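Local coordinates for conserved protein (Methanothermobacter thermautotrophicus, PDB 1I36), which is of unknown function but binds NADP through a Rossmann-type domain and structurally resembles 3-hydroxyacid dehydrogenases, at residues 10-15 with 61-66; 67-72 with 84-89; 71-76 with 96-101; 106-111 with 133-138. The protein carries 1 engineered substitution. One frame throughout, in Å; residues are numbered along the deposited sequence.

Interaction 1: 10-15 with 61-66; sequences EVAQTL and ISAVTP. With NAP (NADP nicotinamide-adenine-dinucleotide phosphate), chain C.
V11 and A12, at the start of helix 10-21, lean on the methyl group of A63, just past the end of strand 59-62, and NADP is held beside this junction. E10 comes first along the helix. Its backbone N makes a nearly straight bond (175°) to the phosphate oxygen NADP O2A, 3.0 Å away. Its carboxylate reaches further: OE1 takes a weak bond from the nicotinamide amide N7N, while OE2 forms a salt bridge with R117. V11 N follows with a 2.8 Å bond to NADP O2N of the second phosphate. The two V11 methyls part company. CG1, anti to the backbone N (chi1 171°), lies 4.1 Å from A63 CB, whereas CG2 touches C2N of the NADP nicotinamide ring at 3.4 Å. A12 sets its CB 4.4 Å from A63 CB. A12 N gives a bond to a water at 3.1 Å, and that water donates in turn to A63 O and to NADP O2N. O2N is therefore gripped twice, by V11 N and by the water, and the helix start would probably favour the negative phosphates. A12 also fits the alanine of a GxGxxA dinucleotide-binding pattern, consistent with the Rossmann family. T14 OG1 turns back to E10 O, which T14 N meets from the opposite face of the carbonyl plane. Around the junction, A12 also touches F5 of strand 2-6, V11 meets V116 of helix 116-119, and strand 59-62 runs between strands 2-6 and 83-86.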
# COMPACT_ATOMS: atom_id res chain seq x y z
N GLU A 10 -25.11 -19.17 -6.11
CA GLU A 10 -24.23 -18.69 -7.17
C GLU A 10 -22.91 -19.44 -7.29
O GLU A 10 -22.48 -19.76 -8.40
CB GLU A 10 -23.95 -17.19 -7.02
CG GLU A 10 -23.02 -16.68 -8.10
CD GLU A 10 -23.00 -15.16 -8.22
OE1 GLU A 10 -22.91 -14.47 -7.19
OE2 GLU A 10 -23.04 -14.66 -9.37
N VAL A 11 -22.23 -19.66 -6.17
CA VAL A 11 -20.96 -20.39 -6.19
C VAL A 11 -21.16 -21.83 -6.68
O VAL A 11 -20.50 -22.26 -7.63
CB VAL A 11 -20.32 -20.42 -4.81
CG1 VAL A 11 -19.13 -21.38 -4.79
CG2 VAL A 11 -19.90 -19.00 -4.46
N ALA A 12 -22.07 -22.55 -6.04
CA ALA A 12 -22.35 -23.94 -6.40
C ALA A 12 -22.74 -24.08 -7.87
O ALA A 12 -22.28 -24.99 -8.56
CB ALA A 12 -23.47 -24.50 -5.51
N GLN A 13 -23.61 -23.19 -8.35
CA GLN A 13 -24.03 -23.24 -9.76
C GLN A 13 -22.84 -23.13 -10.70
O GLN A 13 -22.70 -23.90 -11.63
CB GLN A 13 -25.02 -22.13 -10.08
CG GLN A 13 -25.50 -22.12 -11.56
CD GLN A 13 -26.51 -21.01 -11.88
OE1 GLN A 13 -26.64 -20.03 -11.14
NE2 GLN A 13 -27.18 -21.14 -13.04
N THR A 14 -22.02 -22.11 -10.47
CA THR A 14 -20.85 -21.85 -11.28
C THR A 14 -19.91 -23.06 -11.36
O THR A 14 -19.55 -23.50 -12.45
CB THR A 14 -20.10 -20.63 -10.74
OG1 THR A 14 -20.99 -19.51 -10.73
CG2 THR A 14 -18.91 -20.29 -11.60
N LEU A 15 -19.52 -23.59 -10.19
CA LEU A 15 -18.64 -24.75 -10.11
C LEU A 15 -19.30 -26.02 -10.63
O LEU A 15 -18.68 -26.78 -11.36
CB LEU A 15 -18.19 -24.99 -8.65
CG LEU A 15 -17.43 -23.83 -7.99
CD1 LEU A 15 -17.09 -24.17 -6.53
CD2 LEU A 15 -16.18 -23.54 -8.79
N ILE A 61 -19.01 -30.39 -1.21
CA ILE A 61 -18.68 -28.97 -1.11
C ILE A 61 -19.83 -28.21 -0.44
O ILE A 61 -20.97 -28.30 -0.87
CB ILE A 61 -18.42 -28.35 -2.53
CG1 ILE A 61 -17.19 -29.02 -3.20
CG2 ILE A 61 -18.19 -26.85 -2.41
CD1 ILE A 61 -17.03 -28.65 -4.67
N SER A 62 -19.49 -27.47 0.61
CA SER A 62 -20.44 -26.66 1.37
C SER A 62 -20.31 -25.22 0.87
O SER A 62 -19.29 -24.57 1.09
CB SER A 62 -20.08 -26.69 2.86
OG SER A 62 -20.91 -25.80 3.59
N ALA A 63 -21.34 -24.73 0.19
CA ALA A 63 -21.36 -23.39 -0.37
C ALA A 63 -22.72 -22.79 0.02
O ALA A 63 -23.62 -22.64 -0.82
CB ALA A 63 -21.21 -23.45 -1.89
N VAL A 64 -22.90 -22.60 1.32
CA VAL A 64 -24.15 -22.07 1.86
C VAL A 64 -23.90 -20.61 2.21
O VAL A 64 -23.32 -19.90 1.40
CB VAL A 64 -24.59 -22.91 3.10
CG1 VAL A 64 -25.01 -24.29 2.63
CG2 VAL A 64 -23.41 -23.05 4.08
N THR A 65 -24.40 -20.12 3.34
CA THR A 65 -24.12 -18.73 3.73
C THR A 65 -23.24 -18.77 4.99
O THR A 65 -23.20 -19.78 5.69
CB THR A 65 -25.43 -17.94 3.98
OG1 THR A 65 -26.13 -18.52 5.08
CG2 THR A 65 -26.31 -17.99 2.75
N PRO A 66 -22.50 -17.68 5.29
CA PRO A 66 -21.66 -17.74 6.49
C PRO A 66 -22.39 -18.12 7.79
O PRO A 66 -21.85 -18.88 8.61
CB PRO A 66 -21.08 -16.33 6.58
CG PRO A 66 -20.90 -15.98 5.10
CD PRO A 66 -22.25 -16.44 4.53
PA NAP C . -26.26 -17.73 -2.47
O1A NAP C . -26.27 -17.03 -1.20
O2A NAP C . -25.81 -17.42 -3.82
O5B NAP C . -26.28 -19.38 -2.25
C5B NAP C . -26.26 -20.18 -0.92
C4B NAP C . -27.36 -21.08 -1.23
O4B NAP C . -27.24 -21.94 0.14
C3B NAP C . -28.56 -20.99 -0.91
O3B NAP C . -28.71 -21.33 -2.22
C2B NAP C . -29.62 -21.58 -0.07
O2B NAP C . -30.69 -22.20 -0.29
C1B NAP C . -28.60 -22.35 0.53
N9A NAP C . -28.77 -22.44 1.99
C8A NAP C . -29.04 -21.57 3.06
N7A NAP C . -29.15 -22.23 4.19
C5A NAP C . -28.95 -23.56 3.89
C6A NAP C . -28.95 -24.76 4.67
N6A NAP C . -29.18 -24.74 5.99
N1A NAP C . -28.71 -25.96 4.03
C2A NAP C . -28.48 -26.00 2.69
N3A NAP C . -28.47 -24.92 1.88
C4A NAP C . -28.71 -23.71 2.56
O3 NAP C . -24.65 -17.67 -2.02
PN NAP C . -23.17 -17.79 -2.85
O1N NAP C . -22.89 -16.46 -3.50
O2N NAP C . -23.37 -18.97 -3.71
O5D NAP C . -21.98 -18.14 -1.88
C5D NAP C . -21.95 -19.39 -1.13
C4D NAP C . -20.82 -19.30 -0.12
O4D NAP C . -19.49 -19.00 -0.65
C3D NAP C . -21.03 -18.24 0.99
O3D NAP C . -20.61 -18.65 2.33
C2D NAP C . -20.25 -17.05 0.54
O2D NAP C . -19.87 -16.21 1.59
C1D NAP C . -19.08 -17.70 -0.22
N1N NAP C . -18.49 -16.84 -1.27
C2N NAP C . -19.28 -16.39 -2.34
C3N NAP C . -18.60 -15.58 -3.31
C7N NAP C . -19.29 -15.05 -4.47
O7N NAP C . -18.69 -14.35 -5.31
N7N NAP C . -20.61 -15.29 -4.69
C4N NAP C . -17.23 -15.29 -3.14
C5N NAP C . -16.49 -15.74 -2.09
C6N NAP C . -17.12 -16.52 -1.16
P2B NAP C . -32.02 -21.19 -0.28
O1X NAP C . -32.02 -20.33 -1.51
O2X NAP C . -33.06 -22.19 -0.27
O3X NAP C . -31.87 -20.36 0.90
O HOH W 1 -23.64 -21.70 -3.56

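Interaction 2: 67-72 with 84-89. With NAP (NADP nicotinamide-adenine-dinucleotide phosphate), chain C.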
# COMPACT_ATOMS: atom_id res chain seq x y z
N GLY A 67 -23.60 -17.59 7.98
CA GLY A 67 -24.35 -17.88 9.19
C GLY A 67 -24.87 -19.31 9.31
O GLY A 67 -25.33 -19.72 10.38
N VAL A 68 -24.75 -20.09 8.24
CA VAL A 68 -25.25 -21.47 8.19
C VAL A 68 -24.11 -22.52 8.12
O VAL A 68 -24.35 -23.70 8.30
CB VAL A 68 -26.15 -21.62 6.87
CG1 VAL A 68 -26.42 -23.06 6.52
CG2 VAL A 68 -27.47 -20.87 7.07
N ALA A 69 -22.88 -22.06 7.90
CA ALA A 69 -21.72 -22.94 7.74
C ALA A 69 -21.46 -23.94 8.86
O ALA A 69 -21.22 -25.12 8.60
CB ALA A 69 -20.45 -22.07 7.49
N LEU A 70 -21.52 -23.51 10.12
CA LEU A 70 -21.28 -24.46 11.22
C LEU A 70 -22.38 -25.49 11.31
O LEU A 70 -22.10 -26.67 11.51
CB LEU A 70 -21.13 -23.77 12.57
CG LEU A 70 -19.79 -23.11 12.84
CD1 LEU A 70 -19.86 -22.46 14.26
CD2 LEU A 70 -18.65 -24.13 12.73
N GLY A 71 -23.64 -25.05 11.18
CA GLY A 71 -24.75 -25.99 11.24
C GLY A 71 -24.68 -27.02 10.12
O GLY A 71 -25.02 -28.19 10.34
N ALA A 72 -24.30 -26.59 8.92
CA ALA A 72 -24.18 -27.50 7.79
C ALA A 72 -23.09 -28.53 8.09
O ALA A 72 -23.26 -29.69 7.78
CB ALA A 72 -23.82 -26.71 6.52
N TYR A 84 -14.63 -33.03 2.73
CA TYR A 84 -15.62 -31.97 2.93
C TYR A 84 -14.87 -30.64 2.68
O TYR A 84 -13.88 -30.33 3.34
CB TYR A 84 -16.13 -32.02 4.37
CG TYR A 84 -17.26 -31.04 4.63
CD1 TYR A 84 -16.98 -29.75 5.12
CD2 TYR A 84 -18.58 -31.43 4.47
CE1 TYR A 84 -18.01 -28.87 5.45
CE2 TYR A 84 -19.61 -30.57 4.79
CZ TYR A 84 -19.32 -29.29 5.29
OH TYR A 84 -20.34 -28.45 5.62
N VAL A 85 -15.31 -29.94 1.64
CA VAL A 85 -14.71 -28.68 1.21
C VAL A 85 -15.58 -27.51 1.60
O VAL A 85 -16.69 -27.35 1.10
CB VAL A 85 -14.51 -28.71 -0.31
CG1 VAL A 85 -13.72 -27.50 -0.78
CG2 VAL A 85 -13.77 -30.00 -0.70
N ASP A 86 -15.11 -26.72 2.55
CA ASP A 86 -15.88 -25.57 3.00
C ASP A 86 -15.37 -24.33 2.25
O ASP A 86 -14.21 -23.92 2.39
CB ASP A 86 -15.77 -25.40 4.52
CG ASP A 86 -16.75 -24.34 5.05
OD1 ASP A 86 -16.69 -23.18 4.62
OD2 ASP A 86 -17.60 -24.67 5.88
N ILE A 87 -16.27 -23.72 1.49
CA ILE A 87 -15.90 -22.56 0.70
C ILE A 87 -16.65 -21.30 1.16
O ILE A 87 -16.61 -20.27 0.52
CB ILE A 87 -16.11 -22.87 -0.81
CG1 ILE A 87 -15.20 -22.00 -1.68
CG2 ILE A 87 -17.59 -22.73 -1.21
CD1 ILE A 87 -15.06 -22.54 -3.13
N ASN A 88 -17.20 -21.36 2.37
CA ASN A 88 -17.94 -20.23 2.91
C ASN A 88 -17.05 -19.10 3.44
O ASN A 88 -15.93 -19.32 3.90
CB ASN A 88 -18.91 -20.68 4.00
CG ASN A 88 -19.85 -21.77 3.52
OD1 ASN A 88 -20.73 -21.52 2.70
ND2 ASN A 88 -19.66 -22.98 4.01
N ASN A 89 -17.58 -17.88 3.40
CA ASN A 89 -16.81 -16.74 3.90
C ASN A 89 -16.96 -16.65 5.40
O ASN A 89 -17.81 -15.91 5.89
CB ASN A 89 -17.23 -15.42 3.24
CG ASN A 89 -16.38 -14.24 3.70
OD1 ASN A 89 -15.18 -14.40 3.99
ND2 ASN A 89 -17.00 -13.06 3.80
PA NAP C . -26.26 -17.73 -2.47
O1A NAP C . -26.27 -17.03 -1.20
O2A NAP C . -25.81 -17.42 -3.82
O5B NAP C . -26.28 -19.38 -2.25
C5B NAP C . -26.26 -20.18 -0.92
C4B NAP C . -27.36 -21.08 -1.23
O4B NAP C . -27.24 -21.94 0.14
C3B NAP C . -28.56 -20.99 -0.91
O3B NAP C . -28.71 -21.33 -2.22
C2B NAP C . -29.62 -21.58 -0.07
O2B NAP C . -30.69 -22.20 -0.29
C1B NAP C . -28.60 -22.35 0.53
N9A NAP C . -28.77 -22.44 1.99
C8A NAP C . -29.04 -21.57 3.06
N7A NAP C . -29.15 -22.23 4.19
C5A NAP C . -28.95 -23.56 3.89
C6A NAP C . -28.95 -24.76 4.67
N6A NAP C . -29.18 -24.74 5.99
N1A NAP C . -28.71 -25.96 4.03
C2A NAP C . -28.48 -26.00 2.69
N3A NAP C . -28.47 -24.92 1.88
C4A NAP C . -28.71 -23.71 2.56
O3 NAP C . -24.65 -17.67 -2.02
PN NAP C . -23.17 -17.79 -2.85
O1N NAP C . -22.89 -16.46 -3.50
O2N NAP C . -23.37 -18.97 -3.71
O5D NAP C . -21.98 -18.14 -1.88
C5D NAP C . -21.95 -19.39 -1.13
C4D NAP C . -20.82 -19.30 -0.12
O4D NAP C . -19.49 -19.00 -0.65
C3D NAP C . -21.03 -18.24 0.99
O3D NAP C . -20.61 -18.65 2.33
C2D NAP C . -20.25 -17.05 0.54
O2D NAP C . -19.87 -16.21 1.59
C1D NAP C . -19.08 -17.70 -0.22
N1N NAP C . -18.49 -16.84 -1.27
C2N NAP C . -19.28 -16.39 -2.34
C3N NAP C . -18.60 -15.58 -3.31
C7N NAP C . -19.29 -15.05 -4.47
O7N NAP C . -18.69 -14.35 -5.31
N7N NAP C . -20.61 -15.29 -4.69
C4N NAP C . -17.23 -15.29 -3.14
C5N NAP C . -16.49 -15.74 -2.09
C6N NAP C . -17.12 -16.52 -1.16
P2B NAP C . -32.02 -21.19 -0.28
O1X NAP C . -32.02 -20.33 -1.51
O2X NAP C . -33.06 -22.19 -0.27
O3X NAP C . -31.87 -20.36 0.90
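In the beta-alpha-beta unit of strand 59-62, helix 69-77 and strand 83-86, the first turn of the helix comes down on the C-terminal end of strand 83-86 and the loop after it, where A69 CB lies 3.7 Å from N88 ND2. The same methyl is near D86 OD2, at 4.2 Å. N88 has its CG anti to the carbonyl carbon (chi1 -56°), which carries the amide past A69 and lets its two ends work separately. N88 OD1 accepts a 2.9 Å bond from the ribose hydroxyl O3D of NADP; ND2 donates to S62 OG and, weakly, to both carboxylate oxygens of D86. An Asx turn shapes the backbone here: N88 N donates to D86 OD1 at 2.9 Å, meeting the anti side of that oxygen 32° out of the carboxylate plane. A leucine in place of N88 would probably leave ribose O3D without its acceptor and the D86 carboxylate without the weak bonds from the side-chain amide. N89 N adds weak bonds to both ribose hydroxyls, O2D and O3D. At the adenine end of the cofactor, V68 CG1 touches the amino N6A of NADP at 3.3 Å. One helical turn after A69, A72 meets Y84 of the strand, whose OH ends 3.7 Å from A72 C.

Interaction 3: 71-76 with 96-101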
# COMPACT_ATOMS: atom_id res chain seq x y z
N GLY A 71 -23.64 -25.05 11.18
CA GLY A 71 -24.75 -25.99 11.24
C GLY A 71 -24.68 -27.02 10.12
O GLY A 71 -25.02 -28.19 10.34
N ALA A 72 -24.30 -26.59 8.92
CA ALA A 72 -24.18 -27.50 7.79
C ALA A 72 -23.09 -28.53 8.09
O ALA A 72 -23.26 -29.69 7.78
CB ALA A 72 -23.82 -26.71 6.52
N ALA A 73 -21.96 -28.10 8.65
CA ALA A 73 -20.88 -29.03 8.96
C ALA A 73 -21.30 -30.04 10.05
O ALA A 73 -20.90 -31.21 10.01
CB ALA A 73 -19.62 -28.26 9.42
N ARG A 74 -22.00 -29.55 11.09
CA ARG A 74 -22.46 -30.44 12.15
C ARG A 74 -23.30 -31.55 11.51
O ARG A 74 -23.05 -32.73 11.74
CB ARG A 74 -23.31 -29.65 13.18
CG ARG A 74 -24.09 -30.55 14.19
CD ARG A 74 -23.17 -31.25 15.15
NE ARG A 74 -22.69 -30.34 16.19
CZ ARG A 74 -21.93 -30.71 17.22
NH1 ARG A 74 -21.54 -31.96 17.36
NH2 ARG A 74 -21.57 -29.81 18.11
N ARG A 75 -24.25 -31.19 10.64
CA ARG A 75 -25.10 -32.20 9.99
C ARG A 75 -24.33 -33.14 9.06
O ARG A 75 -24.55 -34.35 9.08
CB ARG A 75 -26.22 -31.55 9.18
CG ARG A 75 -27.31 -30.95 10.04
CD ARG A 75 -28.46 -30.44 9.19
NE ARG A 75 -28.08 -29.23 8.47
CZ ARG A 75 -28.10 -28.00 8.98
NH1 ARG A 75 -28.49 -27.79 10.22
NH2 ARG A 75 -27.68 -26.97 8.24
N ALA A 76 -23.47 -32.57 8.23
CA ALA A 76 -22.70 -33.38 7.29
C ALA A 76 -21.65 -34.26 8.01
O ALA A 76 -21.44 -35.42 7.64
CB ALA A 76 -22.04 -32.47 6.27
N ARG A 96 -11.72 -23.72 11.45
CA ARG A 96 -11.08 -24.73 12.29
C ARG A 96 -12.15 -25.50 13.09
O ARG A 96 -12.05 -26.71 13.27
CB ARG A 96 -10.04 -24.10 13.24
CG ARG A 96 -8.82 -23.46 12.52
CD ARG A 96 -7.74 -22.95 13.51
NE ARG A 96 -6.77 -22.13 12.77
CZ ARG A 96 -6.79 -20.80 12.72
NH1 ARG A 96 -7.70 -20.12 13.39
NH2 ARG A 96 -6.03 -20.16 11.84
N MET A 97 -13.19 -24.80 13.56
CA MET A 97 -14.28 -25.43 14.30
C MET A 97 -15.12 -26.28 13.37
O MET A 97 -15.56 -27.38 13.73
CB MET A 97 -15.12 -24.37 15.03
CG MET A 97 -14.30 -23.69 16.13
SD MET A 97 -13.56 -24.87 17.36
CE MET A 97 -12.01 -24.98 16.82
N ALA A 98 -15.38 -25.79 12.16
CA ALA A 98 -16.13 -26.58 11.19
C ALA A 98 -15.35 -27.86 10.89
O ALA A 98 -15.94 -28.93 10.75
CB ALA A 98 -16.38 -25.79 9.91
N SER A 99 -14.03 -27.75 10.81
CA SER A 99 -13.17 -28.92 10.61
C SER A 99 -13.38 -29.97 11.73
O SER A 99 -13.46 -31.17 11.46
CB SER A 99 -11.70 -28.52 10.65
OG SER A 99 -10.93 -29.62 10.19
N SER A 100 -13.46 -29.52 12.98
CA SER A 100 -13.65 -30.45 14.09
C SER A 100 -14.98 -31.20 14.03
O SER A 100 -15.12 -32.27 14.62
CB SER A 100 -13.47 -29.75 15.43
OG SER A 100 -14.54 -28.85 15.67
N LEU A 101 -15.95 -30.65 13.29
CA LEU A 101 -17.28 -31.25 13.11
C LEU A 101 -17.31 -32.37 12.06
O LEU A 101 -18.25 -33.17 12.01
CB LEU A 101 -18.29 -30.15 12.73
CG LEU A 101 -18.55 -29.22 13.92
CD1 LEU A 101 -19.47 -28.03 13.51
CD2 LEU A 101 -19.20 -30.04 15.06
O HOH W 2 -20.81 -33.54 13.06
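A water bridges R74 O and L101 O, donating to R74 O at 2.7 Å and to L101 O at 2.8 Å, and so ties the two segments together through backbone carbonyls. The local segments run nearly parallel, 18° apart with their axes 8.5 Å from each other, a closeness consistent with the small residues at the interface: A73 CB lies 4.1 Å from A98 CB. L101 has the largest share of the contact, with its CB 4.0 Å from A73 CB. Its two methyls then divide around R74. L101 CD1 settles against the backbone, 3.8 Å from R74 N, while CD2 sits over the centre of one guanidinium face, 3.5 Å from R74 CZ. The arginine offers that face because its chain bends twice (chi2 70°, chi3 76°), and the two side chains cross at about a right angle. An alanine in place of L101 would probably open a gap beside A73 and leave the R74 guanidinium freer to turn. Underneath, A73 also touches Y84 and A98 touches F107, so both helices lie against the same side of the sheet. R75 heads the other way and touches NADP. Across this seam the charge of R74 meets an apolar methyl and makes no hydrogen bond to segment 96-101; the adhesion rests on alanine and leucine contacts, with the water supplying the polar link.

Interaction 4: 106-111 with 133-138; sequences GFVDAA and EEFMKL
F135 of helix 132-136 packs on V108 and A110 of strand 106-112, the last of the parallel run in the Rossmann-type sheet before strand 124-128 turns antiparallel. Alternation along the strand brings V108 and A110 out on this side, while F107 and D109 look the other way, toward helix 92-101. V108 has CG1 anti to its own backbone nitrogen (chi1 177°), and that methyl reaches F135 CD2 at 4.0 Å. One step round the ring, F135 CE2 is 4.0 Å from A110 CB. Both methyl groups come up to the ring at a slant, and the V108 and F135 side chains cross obliquely too. The phenylalanine gets there with its own CG anti to N (chi1 169°), which stretches the ring from the helix down to the strand. There it also touches A127 of strand 124-128 and I145 of strand 144-147, so a single ring spans three strands in the buried layer between helix and sheet. E134 starts toward strand 106-112 at its CB, but its chain bends and carries the carboxylate away to the exposed surface. It ends in a salt bridge to the extended K137: K137 NZ meets E134 OE1 on its syn side at 2.8 Å, 23° out of the carboxylate plane.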
# COMPACT_ATOMS: atom_id res chain seq x y z
N GLY A 106 -12.17 -36.00 5.67
CA GLY A 106 -11.09 -35.06 5.57
C GLY A 106 -11.73 -33.69 5.32
O GLY A 106 -12.76 -33.60 4.65
N PHE A 107 -11.14 -32.64 5.87
CA PHE A 107 -11.71 -31.31 5.69
C PHE A 107 -10.73 -30.46 4.90
O PHE A 107 -9.54 -30.46 5.17
CB PHE A 107 -11.93 -30.64 7.05
CG PHE A 107 -12.56 -29.28 6.96
CD1 PHE A 107 -11.79 -28.15 6.72
CD2 PHE A 107 -13.91 -29.12 7.18
CE1 PHE A 107 -12.37 -26.87 6.72
CE2 PHE A 107 -14.50 -27.82 7.19
CZ PHE A 107 -13.72 -26.71 6.96
N VAL A 108 -11.26 -29.68 3.96
CA VAL A 108 -10.46 -28.77 3.14
C VAL A 108 -11.01 -27.36 3.25
O VAL A 108 -12.21 -27.14 3.06
CB VAL A 108 -10.49 -29.20 1.64
CG1 VAL A 108 -9.70 -28.17 0.77
CG2 VAL A 108 -9.80 -30.59 1.50
N ASP A 109 -10.14 -26.41 3.59
CA ASP A 109 -10.55 -24.98 3.68
C ASP A 109 -10.29 -24.44 2.26
O ASP A 109 -9.14 -24.38 1.85
CB ASP A 109 -9.61 -24.30 4.69
CG ASP A 109 -9.82 -22.81 4.79
OD1 ASP A 109 -10.80 -22.27 4.21
OD2 ASP A 109 -8.98 -22.16 5.44
N ALA A 110 -11.34 -24.16 1.47
CA ALA A 110 -11.12 -23.60 0.12
C ALA A 110 -11.49 -22.12 0.23
O ALA A 110 -12.43 -21.78 0.92
CB ALA A 110 -12.05 -24.29 -0.89
N ALA A 111 -10.76 -21.24 -0.45
CA ALA A 111 -11.07 -19.80 -0.41
C ALA A 111 -11.03 -19.26 -1.84
O ALA A 111 -10.03 -19.42 -2.55
CB ALA A 111 -10.04 -19.05 0.47
N GLU A 133 -4.66 -31.44 -1.62
CA GLU A 133 -4.16 -32.00 -2.87
C GLU A 133 -5.21 -32.88 -3.53
O GLU A 133 -5.35 -32.91 -4.75
CB GLU A 133 -2.93 -32.86 -2.63
CG GLU A 133 -1.67 -32.11 -2.32
CD GLU A 133 -0.47 -33.06 -2.30
OE1 GLU A 133 -0.29 -33.80 -3.30
OE2 GLU A 133 0.26 -33.09 -1.28
N GLU A 134 -5.99 -33.58 -2.71
CA GLU A 134 -7.03 -34.46 -3.24
C GLU A 134 -8.18 -33.64 -3.86
O GLU A 134 -8.71 -34.01 -4.92
CB GLU A 134 -7.52 -35.40 -2.13
CG GLU A 134 -8.55 -36.45 -2.55
CD GLU A 134 -8.05 -37.46 -3.58
OE1 GLU A 134 -6.82 -37.75 -3.62
OE2 GLU A 134 -8.91 -37.95 -4.35
N PHE A 135 -8.51 -32.51 -3.25
CA PHE A 135 -9.55 -31.62 -3.77
C PHE A 135 -9.02 -31.02 -5.10
O PHE A 135 -9.77 -30.87 -6.06
CB PHE A 135 -9.78 -30.49 -2.75
CG PHE A 135 -10.64 -29.34 -3.25
CD1 PHE A 135 -11.89 -29.57 -3.82
CD2 PHE A 135 -10.18 -28.03 -3.15
CE1 PHE A 135 -12.66 -28.52 -4.27
CE2 PHE A 135 -10.94 -26.98 -3.59
CZ PHE A 135 -12.19 -27.21 -4.16
N MET A 136 -7.73 -30.72 -5.14
CA MET A 136 -7.08 -30.12 -6.31
C MET A 136 -7.17 -30.99 -7.58
O MET A 136 -7.04 -30.49 -8.69
CB MET A 136 -5.64 -29.73 -6.00
CG MET A 136 -5.04 -28.73 -7.03
SD MET A 136 -3.37 -28.23 -6.63
CE MET A 136 -2.74 -27.75 -8.27
N LYS A 137 -7.42 -32.29 -7.40
CA LYS A 137 -7.61 -33.19 -8.53
C LYS A 137 -8.81 -32.73 -9.38
O LYS A 137 -8.89 -33.06 -10.56
CB LYS A 137 -7.82 -34.63 -8.03
CG LYS A 137 -6.52 -35.25 -7.55
CD LYS A 137 -6.67 -36.68 -7.04
CE LYS A 137 -5.29 -37.23 -6.65
NZ LYS A 137 -5.37 -38.55 -5.93
N LEU A 138 -9.73 -31.96 -8.79
CA LEU A 138 -10.88 -31.45 -9.55
C LEU A 138 -10.42 -30.48 -10.66
O LEU A 138 -11.22 -30.07 -11.51
CB LEU A 138 -11.91 -30.77 -8.62
CG LEU A 138 -12.64 -31.76 -7.69
CD1 LEU A 138 -13.74 -31.07 -6.87
CD2 LEU A 138 -13.24 -32.88 -8.51

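From the N terminus, interaction 1 closes a loop of 45 residues between its segments, bringing the first helix back to the end of strand 59-62. Interaction 2 opens directly after it, closing the short helix-to-strand half of the beta-alpha-beta unit, and the two meet through backbone and side-chain bonds between strand 59-62 and segment 84-89 and through the shared NADP. Interaction 3 starts from the same stretch, sharing G71 and A72, and runs on past the end of interaction 2 to the next helix. Interaction 4 follows in series, fixing a later helix to strand 106-112, which pairs with strand 83-86 of interaction 2 and supplies F107 to helix 92-101 of interaction 3.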